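Local coordinates for protein D-xylonate dehydratase (Caulobacter crescentus, PDB 5OYN) that catalyses the dehydration of D-xylonate to 2-dehydro-3-deoxy-D-arabinonate, and of D-gluconate, using a [2Fe-2S] cluster and magnesium, at residues C210-T215 and S499-S504; A281-S286 and L317-Q322. All blocks are in the same frame, centred on the assembly; numbering follows the deposited sequence.

Contact 1: residues C210-T215 and S499-S504. With FES (Fe2/s2 (inorganic) cluster), chain F.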
# COMPACT_ATOMS: atom_id res chain seq x y z
N CYS A 210 -10.85 -18.93 -10.49
CA CYS A 210 -11.05 -20.37 -10.50
C CYS A 210 -10.00 -21.04 -11.38
O CYS A 210 -9.70 -20.56 -12.47
CB CYS A 210 -12.47 -20.70 -10.98
SG CYS A 210 -13.74 -20.19 -9.78
N ASN A 211 -9.41 -22.13 -10.89
CA ASN A 211 -8.24 -22.73 -11.53
C ASN A 211 -8.59 -23.86 -12.49
O ASN A 211 -7.68 -24.49 -13.03
CB ASN A 211 -7.23 -23.24 -10.47
CG ASN A 211 -7.85 -24.20 -9.46
OD1 ASN A 211 -8.95 -24.74 -9.67
ND2 ASN A 211 -7.15 -24.42 -8.35
N THR A 212 -9.87 -24.13 -12.69
CA THR A 212 -10.39 -25.01 -13.73
C THR A 212 -10.71 -24.20 -14.98
O THR A 212 -10.72 -22.96 -14.96
CB THR A 212 -11.64 -25.72 -13.23
OG1 THR A 212 -12.41 -24.78 -12.46
CG2 THR A 212 -11.26 -26.89 -12.34
N MET A 213 -10.98 -24.89 -16.09
CA MET A 213 -11.39 -24.20 -17.32
C MET A 213 -12.86 -23.78 -17.24
O MET A 213 -13.71 -24.21 -18.02
CB MET A 213 -11.13 -25.08 -18.52
CG MET A 213 -11.49 -24.44 -19.86
SD MET A 213 -10.45 -23.03 -20.25
CE MET A 213 -8.90 -23.90 -20.51
N GLY A 214 -13.16 -22.94 -16.26
CA GLY A 214 -14.49 -22.40 -16.08
C GLY A 214 -14.65 -21.10 -16.85
O GLY A 214 -13.94 -20.83 -17.81
N THR A 215 -15.62 -20.29 -16.41
CA THR A 215 -15.94 -19.08 -17.16
C THR A 215 -14.77 -18.11 -17.16
O THR A 215 -14.49 -17.47 -18.18
CB THR A 215 -17.18 -18.40 -16.60
OG1 THR A 215 -18.19 -19.39 -16.36
CG2 THR A 215 -17.70 -17.36 -17.57
N SER A 499 -22.36 -23.42 -13.74
CA SER A 499 -20.99 -22.93 -13.58
C SER A 499 -20.10 -23.46 -14.70
O SER A 499 -20.20 -24.62 -15.09
CB SER A 499 -20.42 -23.34 -12.22
OG SER A 499 -19.11 -22.82 -12.03
N GLY A 500 -19.22 -22.60 -15.20
CA GLY A 500 -18.26 -23.03 -16.19
C GLY A 500 -17.41 -24.18 -15.71
O GLY A 500 -16.67 -24.81 -16.47
N THR A 501 -17.49 -24.45 -14.42
CA THR A 501 -16.79 -25.54 -13.78
C THR A 501 -17.63 -26.81 -13.70
O THR A 501 -17.18 -27.80 -13.11
CB THR A 501 -16.36 -25.10 -12.37
OG1 THR A 501 -17.52 -24.87 -11.57
CG2 THR A 501 -15.60 -23.80 -12.47
N ALA A 502 -18.83 -26.80 -14.26
CA ALA A 502 -19.67 -27.99 -14.19
C ALA A 502 -19.15 -29.06 -15.13
O ALA A 502 -18.63 -28.77 -16.21
CB ALA A 502 -21.12 -27.65 -14.53
N ASP A 503 -19.27 -30.31 -14.69
CA ASP A 503 -19.00 -31.50 -15.50
C ASP A 503 -20.31 -32.21 -15.85
O ASP A 503 -20.37 -33.44 -15.95
CB ASP A 503 -18.04 -32.44 -14.77
CG ASP A 503 -18.50 -32.76 -13.35
OD1 ASP A 503 -19.34 -32.01 -12.81
OD2 ASP A 503 -18.02 -33.77 -12.78
N SER A 504 -21.37 -31.43 -16.08
CA SER A 504 -22.68 -31.93 -16.46
C SER A 504 -22.92 -31.61 -17.93
O SER A 504 -22.85 -30.43 -18.30
CB SER A 504 -23.77 -31.30 -15.61
OG SER A 504 -23.67 -31.71 -14.26
FE1 FES F . -14.44 -15.46 -9.32
FE2 FES F . -15.15 -18.36 -9.99
S1 FES F . -15.47 -17.07 -8.23
S2 FES F . -13.68 -16.92 -10.79
O HOH W 1 -18.80 -19.92 -13.83
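The two loops meet backbone to backbone at Gly214 and Gly500, whose CA atoms lie 3.8 Å apart; with no side chain on either, the main chains can come this close. No direct hydrogen bond crosses here, but Gly214 offers a CA-H...O contact to Gly500 O (CA to O 3.3 Å), and a water joins the loops, taking the N-H of Gly500 (N to water 3.0 Å) while standing 2.7 Å from Thr215 OG1. That hydroxyl is also bonded to Asn288 ND2.

Beside the glycines, Thr501 reaches over with its methyl: CG2 sits 3.3 Å from Thr212 OG1, the two side chains crossing at about a right angle. Thr501 OG1, between its own backbone N and carbonyl carbon (chi1 65°), turns instead to Ser499 OG at 2.6 Å, and is bonded as well to Trp180 NE1. Thr212 OG1 has its polar partner in Ser175 O. Ala502 N to Ser499 O closes a type I turn that presents Gly500 and Thr501 to the other loop.

Cys210 SG ligates the cluster iron FE2 at 2.3 Å, and Gly214 is the N-cap of helix 215-225. The loops thus join the N-terminal and C-terminal family regions at the active site of this IlvD/Edd dehydratase, where Cys69, Cys137 and Cys210 bind the [2Fe-2S] cluster and the side chain of Thr215 comes within about 4 Å of the magnesium ion.

Contact 2: residues A281-S286 and L317-Q322; sequences AAAGGS and LIVNMQ
Leu317 CD1 lies almost squarely over one face of the Ala283-Gly284 peptide, just past the end of helix 270-282, 3.3 Å from Gly284 N, and Val319 CG2 comes over the same face at a slant, near the oxygen end, 3.1 Å from Ala283 O. The neighbouring peptide is met at its edge: Ile318 N donates to Ala282 O at 2.8 Å, in the carbonyl plane, with a straight N-H...O (180°) and a C=O...N angle of 154°. This is the hydrogen bond that ties the two segments together.

Apolar contacts run alongside it. Ile318 CG1, held between its own backbone N and carbonyl carbon (chi1 49°), lies against the methyl of Ala282, CB to CG1 3.8 Å. Ala283 CB meets Val319 CG1 more loosely, at 4.2 Å. Val341 of helix 337-347 packs on Ala282, Ile318 and Val319, extending this apolar patch, while Phe332 covers Val319 and Met321 from helix 329-335.

The helix ends at Ala282, and Gly284 follows as the C-prime residue, with a positive phi that suits glycine: Gly284 N bonds back to Ala281 O and Gly285 N to Val280 O. Ser286 OG then accepts the N-H of Asn288, in the turn that leads into helix 289-299. What results is a Schellman motif at the C-terminal end of helix 270-282, its last-turn carbonyl at Ala282 taken by the irregular loop between helices 306-312 and 329-335, all within the N-terminal family region.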
# COMPACT_ATOMS: atom_id res chain seq x y z
N ALA A 281 -14.18 -23.87 -28.08
CA ALA A 281 -14.56 -25.27 -28.25
C ALA A 281 -13.36 -26.19 -28.04
O ALA A 281 -13.49 -27.22 -27.36
CB ALA A 281 -15.16 -25.48 -29.64
N ALA A 282 -12.20 -25.84 -28.61
CA ALA A 282 -11.00 -26.66 -28.47
C ALA A 282 -10.51 -26.75 -27.03
O ALA A 282 -9.85 -27.74 -26.68
CB ALA A 282 -9.88 -26.11 -29.36
N ALA A 283 -10.81 -25.74 -26.21
CA ALA A 283 -10.35 -25.66 -24.84
C ALA A 283 -11.33 -26.24 -23.83
O ALA A 283 -11.10 -26.11 -22.63
CB ALA A 283 -10.07 -24.20 -24.47
N GLY A 284 -12.41 -26.87 -24.27
CA GLY A 284 -13.39 -27.31 -23.30
C GLY A 284 -13.99 -26.18 -22.49
O GLY A 284 -14.35 -26.37 -21.33
N GLY A 285 -14.10 -25.00 -23.10
CA GLY A 285 -14.58 -23.81 -22.41
C GLY A 285 -16.01 -23.89 -21.92
O GLY A 285 -16.78 -24.81 -22.20
N SER A 286 -16.38 -22.86 -21.18
CA SER A 286 -17.64 -22.81 -20.47
C SER A 286 -18.78 -22.32 -21.35
O SER A 286 -18.63 -21.40 -22.16
CB SER A 286 -17.50 -21.89 -19.26
OG SER A 286 -18.72 -21.23 -18.97
N LEU A 317 -11.62 -31.57 -28.62
CA LEU A 317 -11.15 -31.07 -27.34
C LEU A 317 -9.67 -31.38 -27.19
O LEU A 317 -9.28 -32.55 -27.24
CB LEU A 317 -11.95 -31.71 -26.20
CG LEU A 317 -11.35 -31.53 -24.81
CD1 LEU A 317 -11.46 -30.07 -24.37
CD2 LEU A 317 -12.01 -32.47 -23.81
N ILE A 318 -8.84 -30.36 -27.00
CA ILE A 318 -7.39 -30.59 -26.96
C ILE A 318 -6.72 -30.18 -25.65
O ILE A 318 -5.56 -30.55 -25.45
CB ILE A 318 -6.67 -29.93 -28.15
CG1 ILE A 318 -7.10 -28.48 -28.32
CG2 ILE A 318 -6.91 -30.74 -29.42
CD1 ILE A 318 -6.20 -27.73 -29.29
N VAL A 319 -7.38 -29.48 -24.73
CA VAL A 319 -6.74 -29.12 -23.47
C VAL A 319 -7.23 -30.06 -22.37
O VAL A 319 -8.44 -30.26 -22.20
CB VAL A 319 -6.96 -27.64 -23.09
CG1 VAL A 319 -6.77 -26.75 -24.30
CG2 VAL A 319 -8.30 -27.40 -22.42
N ASN A 320 -6.28 -30.64 -21.64
CA ASN A 320 -6.56 -31.72 -20.70
C ASN A 320 -6.77 -31.14 -19.30
O ASN A 320 -6.02 -31.38 -18.36
CB ASN A 320 -5.43 -32.74 -20.72
CG ASN A 320 -5.81 -34.02 -20.01
OD1 ASN A 320 -6.97 -34.19 -19.61
ND2 ASN A 320 -4.84 -34.92 -19.84
N MET A 321 -7.86 -30.39 -19.17
CA MET A 321 -8.13 -29.56 -18.00
C MET A 321 -9.54 -29.81 -17.48
O MET A 321 -10.51 -29.82 -18.26
CB MET A 321 -7.97 -28.09 -18.38
CG MET A 321 -7.36 -27.22 -17.31
SD MET A 321 -7.07 -25.56 -17.94
CE MET A 321 -7.80 -24.59 -16.60
N GLN A 322 -9.67 -29.98 -16.16
CA GLN A 322 -10.96 -30.01 -15.48
C GLN A 322 -11.81 -28.81 -15.91
O GLN A 322 -11.28 -27.72 -16.09
CB GLN A 322 -10.76 -30.02 -13.97
CG GLN A 322 -10.68 -31.42 -13.40
CD GLN A 322 -10.14 -31.48 -11.98
OE1 GLN A 322 -10.83 -31.11 -11.02
NE2 GLN A 322 -8.91 -31.95 -11.84

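Overall arrangement
Both contacts are buried, their centres about 10 Å apart, and along the chain contact 2 is nested inside the loop closed by contact 1. Contact 1 spans the two family regions beside the cofactors and works through glycines, hydroxyls and a water; contact 2 stays within the N-terminal region, away from the annotated sites, and sets aliphatic side chains against peptide groups and alanine methyls, with one direct backbone hydrogen bond. They touch each other: Met213 N probably bonds to Gln322 O (2.8 Å), Thr215 OG1 probably bonds to Ser286 OG (3.2 Å), and Met213 packs on Met321. Both segments of contact 2 thus back the cluster-binding loop on its side away from the cluster.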